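Long-range contacts in trans-isoprenyl diphosphate synthase (PDB 3OYR), which probably makes all-trans-octaprenyl diphosphate, the precursor of quinone side chains, by adding isopentenyl units to farnesyl diphosphate: residues L262-R267 and S300-A305; A77-A82 and P325-R330; F87-A92 and F141-E146; D250-G255 and R283-A288. All blocks are in the same frame, centred on the assembly; numbering follows the deposited sequence.

Contact 1: residues L262-R267 and S300-A305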
loop_
_atom_site.group_PDB
_atom_site.type_symbol
_atom_site.label_atom_id
_atom_site.label_comp_id
_atom_site.label_asym_id
_atom_site.label_seq_id
_atom_site.Cartn_x
_atom_site.Cartn_y
_atom_site.Cartn_z
ATOM N N LEU B 262 0.568 -28.752 9.464
ATOM C CA LEU B 262 0.997 -29.695 8.437
ATOM C C LEU B 262 1.806 -30.859 9.020
ATOM O O LEU B 262 1.590 -32.027 8.654
ATOM C CB LEU B 262 1.824 -28.981 7.365
ATOM C CG LEU B 262 1.171 -27.954 6.434
ATOM C CD1 LEU B 262 2.224 -27.408 5.451
ATOM C CD2 LEU B 262 0.003 -28.560 5.674
ATOM N N LEU B 263 2.726 -30.531 9.927
ATOM C CA LEU B 263 3.573 -31.520 10.564
ATOM C C LEU B 263 2.760 -32.423 11.480
ATOM O O LEU B 263 2.968 -33.632 11.469
ATOM C CB LEU B 263 4.716 -30.864 11.337
ATOM C CG LEU B 263 5.848 -30.190 10.545
ATOM C CD1 LEU B 263 6.823 -29.488 11.499
ATOM C CD2 LEU B 263 6.591 -31.185 9.644
ATOM N N ALA B 264 1.832 -31.832 12.242
ATOM C CA ALA B 264 0.924 -32.575 13.120
ATOM C C ALA B 264 0.027 -33.539 12.372
ATOM O O ALA B 264 -0.156 -34.670 12.816
ATOM C CB ALA B 264 0.079 -31.635 13.930
ATOM N N ILE B 265 -0.542 -33.079 11.257
ATOM C CA ILE B 265 -1.316 -33.932 10.353
ATOM C C ILE B 265 -0.476 -35.145 9.920
ATOM O O ILE B 265 -0.965 -36.279 9.937
ATOM C CB ILE B 265 -1.854 -33.138 9.120
ATOM C CG1 ILE B 265 -2.994 -32.199 9.537
ATOM C CG2 ILE B 265 -2.336 -34.074 8.010
ATOM C CD1 ILE B 265 -3.411 -31.216 8.455
ATOM N N ALA B 266 0.792 -34.899 9.596
ATOM C CA ALA B 266 1.721 -35.948 9.174
ATOM C C ALA B 266 2.070 -36.974 10.264
ATOM O O ALA B 266 2.324 -38.136 9.946
ATOM C CB ALA B 266 2.992 -35.336 8.573
ATOM N N ARG B 267 2.084 -36.561 11.531
ATOM C CA ARG B 267 2.323 -37.514 12.626
ATOM C C ARG B 267 1.035 -38.214 13.080
ATOM O O ARG B 267 1.103 -39.275 13.698
ATOM C CB ARG B 267 3.001 -36.870 13.854
ATOM C CG ARG B 267 3.573 -35.481 13.673
ATOM C CD ARG B 267 5.050 -35.455 13.315
ATOM N NE ARG B 267 5.865 -35.116 14.482
ATOM C CZ ARG B 267 7.027 -34.465 14.444
ATOM N NH1 ARG B 267 7.681 -34.219 15.575
ATOM N NH2 ARG B 267 7.537 -34.057 13.285
ATOM N N SER B 300 2.103 -34.183 19.467
ATOM C CA SER B 300 2.773 -34.857 18.354
ATOM C C SER B 300 4.205 -34.353 18.121
ATOM O O SER B 300 4.898 -34.848 17.233
ATOM C CB SER B 300 1.959 -34.723 17.067
ATOM O OG SER B 300 1.903 -33.369 16.653
ATOM N N GLY B 301 4.640 -33.371 18.911
ATOM C CA GLY B 301 5.975 -32.781 18.772
ATOM C C GLY B 301 6.095 -31.843 17.580
ATOM O O GLY B 301 7.203 -31.451 17.205
ATOM N N ALA B 302 4.951 -31.483 16.994
ATOM C CA ALA B 302 4.904 -30.678 15.778
ATOM C C ALA B 302 5.306 -29.242 16.049
ATOM O O ALA B 302 5.942 -28.615 15.210
ATOM C CB ALA B 302 3.537 -30.724 15.163
ATOM N N LEU B 303 4.920 -28.734 17.217
ATOM C CA LEU B 303 5.398 -27.452 17.711
ATOM C C LEU B 303 6.923 -27.463 17.874
ATOM O O LEU B 303 7.599 -26.519 17.455
ATOM C CB LEU B 303 4.706 -27.103 19.029
ATOM C CG LEU B 303 4.769 -25.664 19.572
ATOM C CD1 LEU B 303 3.417 -25.257 20.136
ATOM C CD2 LEU B 303 5.875 -25.469 20.622
ATOM N N ASP B 304 7.463 -28.533 18.458
ATOM C CA ASP B 304 8.908 -28.630 18.682
ATOM C C ASP B 304 9.707 -28.686 17.392
ATOM O O ASP B 304 10.737 -28.023 17.275
ATOM C CB ASP B 304 9.261 -29.814 19.591
ATOM C CG ASP B 304 8.957 -29.534 21.055
ATOM O OD1 ASP B 304 8.549 -30.482 21.765
ATOM O OD2 ASP B 304 9.118 -28.370 21.497
ATOM N N ALA B 305 9.223 -29.471 16.434
ATOM C CA ALA B 305 9.865 -29.615 15.123
ATOM C C ALA B 305 9.904 -28.287 14.322
ATOM O O ALA B 305 10.893 -27.999 13.647
ATOM C CB ALA B 305 9.194 -30.725 14.316
#
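Arg267, at the end of helix 259-267, reaches across to the tight turn that joins helices 287-299 and 302-320 in this mainly helical isoprenoid synthase fold. Gly301 closes the first of those helices as a Schellman motif and is also the N-cap of the next.

The polar part of the contact centres on one carbonyl. Arg267 NE donates to Ser300 O at 2.9 Å with an N-H...O angle of 148°, the oxygen lying at the guanidinium edge, somewhat tilted from its plane. A weak second bond comes from NH1 to the same oxygen. Bends at chi2 (-94°) and chi3 (-102°) curl the arginine onto the turn, and its CG rests 3.8 Å from Ser300 CB. Ser300 OG itself bonds back to Leu296 O.

The apolar part depends on small residues. CA of Ala264 and CA of Ala302 approach to 5.1 Å, close enough for Ala302 CB to sit 3.6 Å from Ala264 N and 3.8 Å from Ala264 CB. Leu263 packs alongside, CB against Ala302 CB at 4.0 Å. Leu263 CD1 meets Ala305 CB at 3.9 Å, and Ala305 CB also lies 3.9 Å from Arg267 NH2.

Contact 2: residues A77-A82 and P325-R330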
loop_
_atom_site.group_PDB
_atom_site.type_symbol
_atom_site.label_atom_id
_atom_site.label_comp_id
_atom_site.label_asym_id
_atom_site.label_seq_id
_atom_site.Cartn_x
_atom_site.Cartn_y
_atom_site.Cartn_z
ATOM N N ALA B 77 23.088 -0.464 9.694
ATOM C CA ALA B 77 23.791 0.768 9.324
ATOM C C ALA B 77 25.044 1.018 10.180
ATOM O O ALA B 77 26.119 1.372 9.658
ATOM C CB ALA B 77 22.835 1.968 9.375
ATOM N N ARG B 78 24.903 0.831 11.488
ATOM C CA ARG B 78 26.029 0.983 12.418
ATOM C C ARG B 78 27.086 -0.119 12.280
ATOM O O ARG B 78 28.284 0.162 12.378
ATOM C CB ARG B 78 25.526 1.048 13.862
ATOM C CG ARG B 78 24.657 2.284 14.189
ATOM C CD ARG B 78 25.432 3.572 13.985
ATOM N NE ARG B 78 24.646 4.787 14.228
ATOM C CZ ARG B 78 25.032 6.009 13.858
ATOM N NH1 ARG B 78 26.184 6.178 13.229
ATOM N NH2 ARG B 78 24.268 7.065 14.108
ATOM N N LEU B 79 26.649 -1.360 12.047
ATOM C CA LEU B 79 27.582 -2.474 11.797
ATOM C C LEU B 79 28.367 -2.218 10.517
ATOM O O LEU B 79 29.587 -2.400 10.491
ATOM C CB LEU B 79 26.865 -3.837 11.749
ATOM C CG LEU B 79 27.696 -5.139 11.765
ATOM C CD1 LEU B 79 28.734 -5.173 12.895
ATOM C CD2 LEU B 79 26.801 -6.381 11.840
ATOM N N ALA B 80 27.678 -1.741 9.475
ATOM C CA ALA B 80 28.354 -1.361 8.236
ATOM C C ALA B 80 29.171 -0.061 8.341
ATOM O O ALA B 80 29.894 0.290 7.415
ATOM C CB ALA B 80 27.372 -1.306 7.066
ATOM N N GLY B 81 29.071 0.639 9.470
ATOM C CA GLY B 81 29.881 1.829 9.727
ATOM C C GLY B 81 29.394 3.068 8.996
ATOM O O GLY B 81 30.150 3.680 8.249
ATOM N N ALA B 82 28.131 3.438 9.202
ATOM C CA ALA B 82 27.570 4.667 8.621
ATOM C C ALA B 82 28.187 5.925 9.252
ATOM O O ALA B 82 28.540 5.923 10.428
ATOM C CB ALA B 82 26.056 4.682 8.771
ATOM N N PRO B 325 33.471 -7.794 12.292
ATOM C CA PRO B 325 34.167 -7.827 13.584
ATOM C C PRO B 325 33.231 -8.247 14.707
ATOM O O PRO B 325 32.045 -7.883 14.694
ATOM C CB PRO B 325 34.578 -6.369 13.809
ATOM C CG PRO B 325 34.636 -5.762 12.449
ATOM C CD PRO B 325 33.621 -6.488 11.616
ATOM N N ALA B 326 33.757 -9.007 15.665
ATOM C CA ALA B 326 32.968 -9.452 16.796
ATOM C C ALA B 326 32.833 -8.308 17.806
ATOM O O ALA B 326 33.475 -8.322 18.856
ATOM C CB ALA B 326 33.599 -10.698 17.440
ATOM N N ASN B 327 31.998 -7.319 17.472
ATOM C CA ASN B 327 31.742 -6.176 18.350
ATOM C C ASN B 327 30.369 -6.275 19.020
ATOM O O ASN B 327 29.709 -7.306 18.926
ATOM C CB ASN B 327 31.918 -4.858 17.585
ATOM C CG ASN B 327 30.998 -4.736 16.370
ATOM O OD1 ASN B 327 29.890 -5.282 16.323
ATOM N ND2 ASN B 327 31.455 -3.991 15.394
ATOM N N ASP B 328 29.934 -5.203 19.676
ATOM C CA ASP B 328 28.647 -5.200 20.396
ATOM C C ASP B 328 27.431 -5.269 19.476
ATOM O O ASP B 328 26.444 -5.930 19.801
ATOM C CB ASP B 328 28.532 -3.971 21.319
ATOM C CG ASP B 328 29.418 -4.077 22.549
ATOM O OD1 ASP B 328 30.002 -3.048 22.956
ATOM O OD2 ASP B 328 29.522 -5.189 23.115
ATOM N N TRP B 329 27.512 -4.579 18.345
ATOM C CA TRP B 329 26.449 -4.582 17.343
ATOM C C TRP B 329 26.267 -5.991 16.811
ATOM O O TRP B 329 25.137 -6.504 16.755
ATOM C CB TRP B 329 26.791 -3.640 16.188
ATOM C CG TRP B 329 26.559 -2.214 16.514
ATOM C CD1 TRP B 329 27.505 -1.246 16.659
ATOM C CD2 TRP B 329 25.294 -1.587 16.757
ATOM N NE1 TRP B 329 26.910 -0.050 16.970
ATOM C CE2 TRP B 329 25.554 -0.230 17.044
ATOM C CE3 TRP B 329 23.962 -2.041 16.765
ATOM C CZ2 TRP B 329 24.531 0.688 17.324
ATOM C CZ3 TRP B 329 22.950 -1.131 17.031
ATOM C CH2 TRP B 329 23.241 0.220 17.300
ATOM N N ARG B 330 27.384 -6.634 16.468
ATOM C CA ARG B 330 27.310 -8.037 16.001
ATOM C C ARG B 330 26.720 -9.000 17.042
ATOM O O ARG B 330 25.826 -9.797 16.718
ATOM C CB ARG B 330 28.633 -8.567 15.451
ATOM C CG ARG B 330 28.374 -9.629 14.382
ATOM C CD ARG B 330 29.604 -10.384 13.954
ATOM N NE ARG B 330 29.943 -11.405 14.931
ATOM C CZ ARG B 330 31.045 -12.145 14.888
ATOM N NH1 ARG B 330 31.936 -11.977 13.912
ATOM N NH2 ARG B 330 31.252 -13.051 15.830
#
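The backbones come nearest at Leu79 and Trp329, whose CA atoms are 6.0 Å apart, where the last turn of helix 68-79 faces the first turn of helix 328-342. Arg78 packs on the indole: its CB lies 3.7 Å from the centroid of the five-membered ring of Trp329 and 24° off the ring normal, a CH-pi contact over the face. The arginine runs beside the indole in the same direction, with CG 3.5 Å from Trp329 CZ2, while its guanidinium continues to a salt bridge with Asp34.

Leu79 works through a single methyl. With CG anti to the backbone N (chi1 -168°), its CD1 reaches Asn327 OD1 at 3.6 Å and Trp329 CB at 4.1 Å. Asn327 is the N-cap residue of helix 328-342, and its OD1 accepts from Arg330 N at 2.9 Å with an N-H...O angle of 170°, so the leucine packs against a polar atom already engaged. Arg330 lays its guanidinium over Ala326 CA and donates from NH1 to Phe324 O.

Helix 25-45 extends the packing, its Leu27 and Leu30 touching Trp329, while Val74 and Ala75 of helix 68-79 meet the indole and Phe87 of helix 87-109 backs Arg78.

Contact 3: residues F87-A92 and F141-E146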
loop_
_atom_site.group_PDB
_atom_site.type_symbol
_atom_site.label_atom_id
_atom_site.label_comp_id
_atom_site.label_asym_id
_atom_site.label_seq_id
_atom_site.Cartn_x
_atom_site.Cartn_y
_atom_site.Cartn_z
ATOM N N PHE B 87 20.050 6.914 7.586
ATOM C CA PHE B 87 19.408 5.614 7.692
ATOM C C PHE B 87 18.154 5.644 8.568
ATOM O O PHE B 87 17.306 4.766 8.433
ATOM C CB PHE B 87 20.403 4.548 8.204
ATOM C CG PHE B 87 20.924 4.811 9.603
ATOM C CD1 PHE B 87 22.126 5.490 9.790
ATOM C CD2 PHE B 87 20.225 4.372 10.729
ATOM C CE1 PHE B 87 22.627 5.736 11.065
ATOM C CE2 PHE B 87 20.716 4.621 12.024
ATOM C CZ PHE B 87 21.922 5.310 12.190
ATOM N N GLN B 88 18.037 6.642 9.453
ATOM C CA GLN B 88 16.877 6.744 10.359
ATOM C C GLN B 88 15.563 6.929 9.617
ATOM O O GLN B 88 14.516 6.448 10.080
ATOM C CB GLN B 88 17.049 7.876 11.390
ATOM C CG GLN B 88 18.052 7.572 12.534
ATOM C CD GLN B 88 18.372 8.807 13.388
ATOM O OE1 GLN B 88 17.600 9.757 13.410
ATOM N NE2 GLN B 88 19.531 8.798 14.074
ATOM N N LYS B 89 15.598 7.656 8.499
ATOM C CA LYS B 89 14.425 7.803 7.636
ATOM C C LYS B 89 14.003 6.483 6.996
ATOM O O LYS B 89 12.800 6.198 6.915
ATOM C CB LYS B 89 14.632 8.878 6.578
ATOM C CG LYS B 89 15.007 10.236 7.166
ATOM C CD LYS B 89 15.028 11.315 6.099
ATOM C CE LYS B 89 15.182 12.708 6.732
ATOM N NZ LYS B 89 14.894 13.778 5.714
ATOM N N LEU B 90 14.991 5.690 6.569
ATOM C CA LEU B 90 14.760 4.327 6.053
ATOM C C LEU B 90 14.167 3.451 7.132
ATOM O O LEU B 90 13.163 2.771 6.890
ATOM C CB LEU B 90 16.046 3.699 5.501
ATOM C CG LEU B 90 16.754 4.473 4.385
ATOM C CD1 LEU B 90 18.075 3.813 4.018
ATOM C CD2 LEU B 90 15.895 4.645 3.136
ATOM N N ALA B 91 14.736 3.516 8.337
ATOM C CA ALA B 91 14.193 2.764 9.485
ATOM C C ALA B 91 12.744 3.117 9.752
ATOM O O ALA B 91 11.904 2.223 9.944
ATOM C CB ALA B 91 15.047 2.982 10.745
ATOM N N ALA B 92 12.451 4.420 9.747
ATOM C CA ALA B 92 11.079 4.899 9.873
ATOM C C ALA B 92 10.159 4.386 8.734
ATOM O O ALA B 92 9.013 3.935 8.977
ATOM C CB ALA B 92 11.079 6.451 9.945
ATOM N N PHE B 141 7.478 5.850 1.345
ATOM C CA PHE B 141 8.244 6.205 0.119
ATOM C C PHE B 141 8.682 7.638 0.003
ATOM O O PHE B 141 9.799 7.924 -0.484
ATOM C CB PHE B 141 7.515 5.742 -1.141
ATOM C CG PHE B 141 7.689 4.284 -1.392
ATOM C CD1 PHE B 141 6.945 3.355 -0.678
ATOM C CD2 PHE B 141 8.636 3.834 -2.302
ATOM C CE1 PHE B 141 7.124 1.997 -0.876
ATOM C CE2 PHE B 141 8.817 2.464 -2.522
ATOM C CZ PHE B 141 8.055 1.547 -1.801
ATOM N N GLU B 142 7.838 8.538 0.489
ATOM C CA GLU B 142 8.232 9.922 0.675
ATOM C C GLU B 142 9.496 10.036 1.534
ATOM O O GLU B 142 10.424 10.763 1.171
ATOM C CB GLU B 142 7.080 10.725 1.286
ATOM C CG GLU B 142 6.019 11.110 0.273
ATOM C CD GLU B 142 5.138 12.251 0.772
ATOM O OE1 GLU B 142 5.187 13.362 0.188
ATOM O OE2 GLU B 142 4.411 12.042 1.758
ATOM N N LEU B 143 9.546 9.294 2.642
ATOM C CA LEU B 143 10.724 9.276 3.521
ATOM C C LEU B 143 11.975 8.785 2.810
ATOM O O LEU B 143 13.067 9.372 2.900
ATOM C CB LEU B 143 10.458 8.372 4.738
ATOM C CG LEU B 143 9.786 9.083 5.893
ATOM C CD1 LEU B 143 9.182 8.057 6.838
ATOM C CD2 LEU B 143 10.825 10.003 6.589
ATOM N N MET B 144 11.811 7.696 2.085
ATOM C CA MET B 144 12.915 7.122 1.338
ATOM C C MET B 144 13.445 8.041 0.282
ATOM O O MET B 144 14.650 8.151 0.133
ATOM C CB MET B 144 12.500 5.804 0.748
ATOM C CG MET B 144 12.348 4.812 1.855
ATOM S SD MET B 144 12.289 3.145 1.295
ATOM C CE MET B 144 10.707 3.132 0.457
ATOM N N VAL B 145 12.542 8.730 -0.411
ATOM C CA VAL B 145 12.921 9.760 -1.375
ATOM C C VAL B 145 13.852 10.814 -0.755
ATOM O O VAL B 145 14.868 11.203 -1.365
ATOM C CB VAL B 145 11.662 10.420 -2.013
ATOM C CG1 VAL B 145 12.034 11.684 -2.717
ATOM C CG2 VAL B 145 10.963 9.446 -3.003
ATOM N N GLU B 146 13.521 11.255 0.463
ATOM C CA GLU B 146 14.343 12.243 1.180
ATOM C C GLU B 146 15.794 11.820 1.399
ATOM O O GLU B 146 16.688 12.670 1.414
ATOM C CB GLU B 146 13.728 12.596 2.528
ATOM C CG GLU B 146 12.507 13.500 2.467
ATOM C CD GLU B 146 11.754 13.570 3.793
ATOM O OE1 GLU B 146 10.511 13.584 3.751
ATOM O OE2 GLU B 146 12.396 13.615 4.869
HETATM O O HOH W 1 17.593 13.137 4.336
#
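Lys89 and Glu146 both leave their helices with CG anti to the carbonyl carbon (chi1 -56° and -75°) and stay extended beyond it, which carries the two chains across each other at about a right angle with their charged ends together. Lys89 NZ meets Glu146 OE2 at 2.6 Å, a short salt bridge that uses the anti lone pair of the carboxylate oxygen. A water accepts from Lys89 NZ at 3.1 Å and donates to Glu146 O at 3.1 Å, so the ammonium is tied to both the side chain and the backbone of one residue.

Beside this ion pair, helices 87-109 and 126-147 pack as an antiparallel pair: the short segments run at 167°, their axes 8.4 Å apart. Leu143 lies between them, CD2 against Lys89 CB at 4.0 Å and CD1 against Ala92 CB at 4.0 Å. Leu90 CD2 meets Met144 CG at 3.8 Å, the side chains crossing nearly perpendicularly. Met144 then bends at chi3 and sets CE 3.4 Å above the centre of the Phe141 ring, which in turn meets Phe141 of the second subunit.

With alanine in place of Lys89, Glu146 OE2 is likely to lose this cation and the water its donor. Because Arg45 pairs with Glu146 OE1, the carboxylate has a cation at each oxygen, which would favour its ionised form and hold its rotation. The chemistry thus grades from ion pairs to hydrocarbon packing that leads toward the dimer interface.

Contact 4: residues D250-G255 and R283-A288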
loop_
_atom_site.group_PDB
_atom_site.type_symbol
_atom_site.label_atom_id
_atom_site.label_comp_id
_atom_site.label_asym_id
_atom_site.label_seq_id
_atom_site.Cartn_x
_atom_site.Cartn_y
_atom_site.Cartn_z
ATOM N N ASP B 250 -5.873 -17.768 15.589
ATOM C CA ASP B 250 -6.304 -17.078 14.361
ATOM C C ASP B 250 -6.100 -17.923 13.097
ATOM O O ASP B 250 -7.021 -18.018 12.307
ATOM C CB ASP B 250 -5.641 -15.698 14.202
ATOM C CG ASP B 250 -6.399 -14.583 14.933
ATOM O OD1 ASP B 250 -7.483 -14.858 15.498
ATOM O OD2 ASP B 250 -5.903 -13.426 14.934
ATOM N N ASP B 251 -4.924 -18.549 12.936
ATOM C CA ASP B 251 -4.635 -19.394 11.760
ATOM C C ASP B 251 -5.636 -20.541 11.679
ATOM O O ASP B 251 -6.264 -20.741 10.637
ATOM C CB ASP B 251 -3.204 -19.970 11.768
ATOM C CG ASP B 251 -2.101 -18.889 11.722
ATOM O OD1 ASP B 251 -2.328 -17.760 11.220
ATOM O OD2 ASP B 251 -0.986 -19.191 12.200
ATOM N N PHE B 252 -5.793 -21.266 12.790
ATOM C CA PHE B 252 -6.724 -22.382 12.855
ATOM C C PHE B 252 -8.159 -21.962 12.538
ATOM O O PHE B 252 -8.809 -22.573 11.690
ATOM C CB PHE B 252 -6.656 -23.126 14.201
ATOM C CG PHE B 252 -7.553 -24.339 14.252
ATOM C CD1 PHE B 252 -7.196 -25.509 13.579
ATOM C CD2 PHE B 252 -8.770 -24.298 14.931
ATOM C CE1 PHE B 252 -8.031 -26.628 13.585
ATOM C CE2 PHE B 252 -9.613 -25.413 14.950
ATOM C CZ PHE B 252 -9.240 -26.584 14.282
ATOM N N ARG B 253 -8.641 -20.911 13.196
ATOM C CA ARG B 253 -9.983 -20.399 12.931
ATOM C C ARG B 253 -10.191 -19.776 11.528
ATOM O O ARG B 253 -11.320 -19.738 11.041
ATOM C CB ARG B 253 -10.442 -19.461 14.060
ATOM C CG ARG B 253 -10.986 -20.213 15.279
ATOM C CD ARG B 253 -11.420 -19.295 16.419
ATOM N NE ARG B 253 -10.346 -19.072 17.387
ATOM C CZ ARG B 253 -9.531 -18.018 17.386
ATOM N NH1 ARG B 253 -9.659 -17.066 16.472
ATOM N NH2 ARG B 253 -8.586 -17.912 18.307
ATOM N N GLU B 254 -9.114 -19.322 10.876
ATOM C CA GLU B 254 -9.166 -18.857 9.469
ATOM C C GLU B 254 -9.128 -20.022 8.479
ATOM O O GLU B 254 -9.377 -19.840 7.287
ATOM C CB GLU B 254 -7.992 -17.912 9.138
ATOM C CG GLU B 254 -8.134 -16.475 9.635
ATOM C CD GLU B 254 -6.793 -15.828 10.039
ATOM O OE1 GLU B 254 -6.786 -15.060 11.030
ATOM O OE2 GLU B 254 -5.749 -16.078 9.384
ATOM N N GLY B 255 -8.782 -21.209 8.965
ATOM C CA GLY B 255 -8.598 -22.377 8.101
ATOM C C GLY B 255 -7.291 -22.285 7.342
ATOM O O GLY B 255 -7.155 -22.812 6.234
ATOM N N ARG B 283 -13.937 -26.216 6.688
ATOM C CA ARG B 283 -13.858 -25.091 7.644
ATOM C C ARG B 283 -15.059 -24.948 8.605
ATOM O O ARG B 283 -15.482 -23.832 8.937
ATOM C CB ARG B 283 -13.536 -23.771 6.923
ATOM C CG ARG B 283 -12.488 -22.930 7.619
ATOM C CD ARG B 283 -12.024 -21.787 6.732
ATOM N NE ARG B 283 -13.031 -20.735 6.598
ATOM C CZ ARG B 283 -13.227 -19.752 7.474
ATOM N NH1 ARG B 283 -14.170 -18.850 7.251
ATOM N NH2 ARG B 283 -12.492 -19.663 8.574
ATOM N N GLU B 284 -15.577 -26.092 9.059
ATOM C CA GLU B 284 -16.714 -26.152 9.983
ATOM C C GLU B 284 -16.192 -26.293 11.409
ATOM O O GLU B 284 -15.504 -27.267 11.722
ATOM C CB GLU B 284 -17.627 -27.330 9.628
ATOM C CG GLU B 284 -18.045 -27.378 8.156
ATOM C CD GLU B 284 -18.849 -28.620 7.803
ATOM O OE1 GLU B 284 -19.880 -28.872 8.461
ATOM O OE2 GLU B 284 -18.457 -29.340 6.859
ATOM N N GLN B 285 -16.514 -25.322 12.267
ATOM C CA GLN B 285 -15.818 -25.177 13.552
ATOM C C GLN B 285 -16.626 -24.702 14.762
ATOM O O GLN B 285 -17.653 -24.031 14.630
ATOM C CB GLN B 285 -14.625 -24.236 13.388
ATOM C CG GLN B 285 -13.373 -24.907 12.891
ATOM C CD GLN B 285 -12.204 -23.970 12.861
ATOM O OE1 GLN B 285 -12.087 -23.077 13.700
ATOM N NE2 GLN B 285 -11.319 -24.170 11.897
ATOM N N THR B 286 -16.125 -25.074 15.940
ATOM C CA THR B 286 -16.469 -24.443 17.212
ATOM C C THR B 286 -15.164 -24.056 17.906
ATOM O O THR B 286 -14.078 -24.204 17.333
ATOM C CB THR B 286 -17.277 -25.380 18.139
ATOM O OG1 THR B 286 -16.721 -26.702 18.096
ATOM C CG2 THR B 286 -18.750 -25.415 17.731
ATOM N N GLU B 287 -15.271 -23.566 19.137
ATOM C CA GLU B 287 -14.096 -23.248 19.947
ATOM C C GLU B 287 -13.378 -24.511 20.429
ATOM O O GLU B 287 -12.159 -24.498 20.627
ATOM C CB GLU B 287 -14.497 -22.391 21.141
ATOM C CG GLU B 287 -15.009 -21.016 20.772
ATOM C CD GLU B 287 -15.802 -20.384 21.894
ATOM O OE1 GLU B 287 -16.910 -20.878 22.190
ATOM O OE2 GLU B 287 -15.319 -19.390 22.478
ATOM N N ALA B 288 -14.146 -25.589 20.604
ATOM C CA ALA B 288 -13.635 -26.890 21.046
ATOM C C ALA B 288 -12.668 -27.527 20.044
ATOM O O ALA B 288 -11.748 -28.254 20.438
ATOM C CB ALA B 288 -14.793 -27.846 21.351
#
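Gln285 lays its amide over one face of the Phe252 ring, NE2 standing 3.7 Å above the ring plane and offset toward the rim, with the two planes 22° apart. The same nitrogen donates to Phe252 O at 3.0 Å in a nearly straight bond (174°). It comes from above the carbonyl plane, 42° out of it, while Gly255 N reaches that oxygen from the opposite face, so two donors grip one carbonyl at the end of helix 250-254. NE2 also bonds to Ala279 O, and OE1 lies 3.5 Å from Arg253 CG.

Gly255 ends the helix as a Schellman motif. Arg283 packs on it, CD lying 3.7 Å from Gly255 CA and 3.3 Å from Glu254 O; a CB on Gly255 would collide with Arg283 CD.

Replacing Gln285 by a leucine would probably cost Phe252 O one of its donors and leave Ala279 O without this partner. Glu254, beside the calcium ligand Asp109, pairs with Lys256, and Asp251 N bonds to Asp236. By bonding through NE2 to carbonyls of two helices, the amide is fixed in its rotation and joins helix 273-281 to a short helix bordering the metal site.

The four contacts lie in one mainly helical domain, at its two ends. Contacts 2 and 3 are neighbours, centres 21 Å apart, and touch where Phe87 packs on Ala77, Arg78 and Ala82; helices 68-79 and 87-109 are consecutive. Contacts 1 and 4, centres 18 Å apart, lie on the opposite side of the chain's centre from contact 3, whose centre is about 40 Å from each. The segments of contacts 1 and 4 alternate along the chain (250-255, 262-267, 283-288, 300-305), so the two loops they close overlap. Contact 2 spans about three quarters of the sequence and encloses the other three, bringing the C-terminal helix 328-342 back to an early one. Contact 4 lies nearest the calcium site; contact 3 adjoins the second subunit.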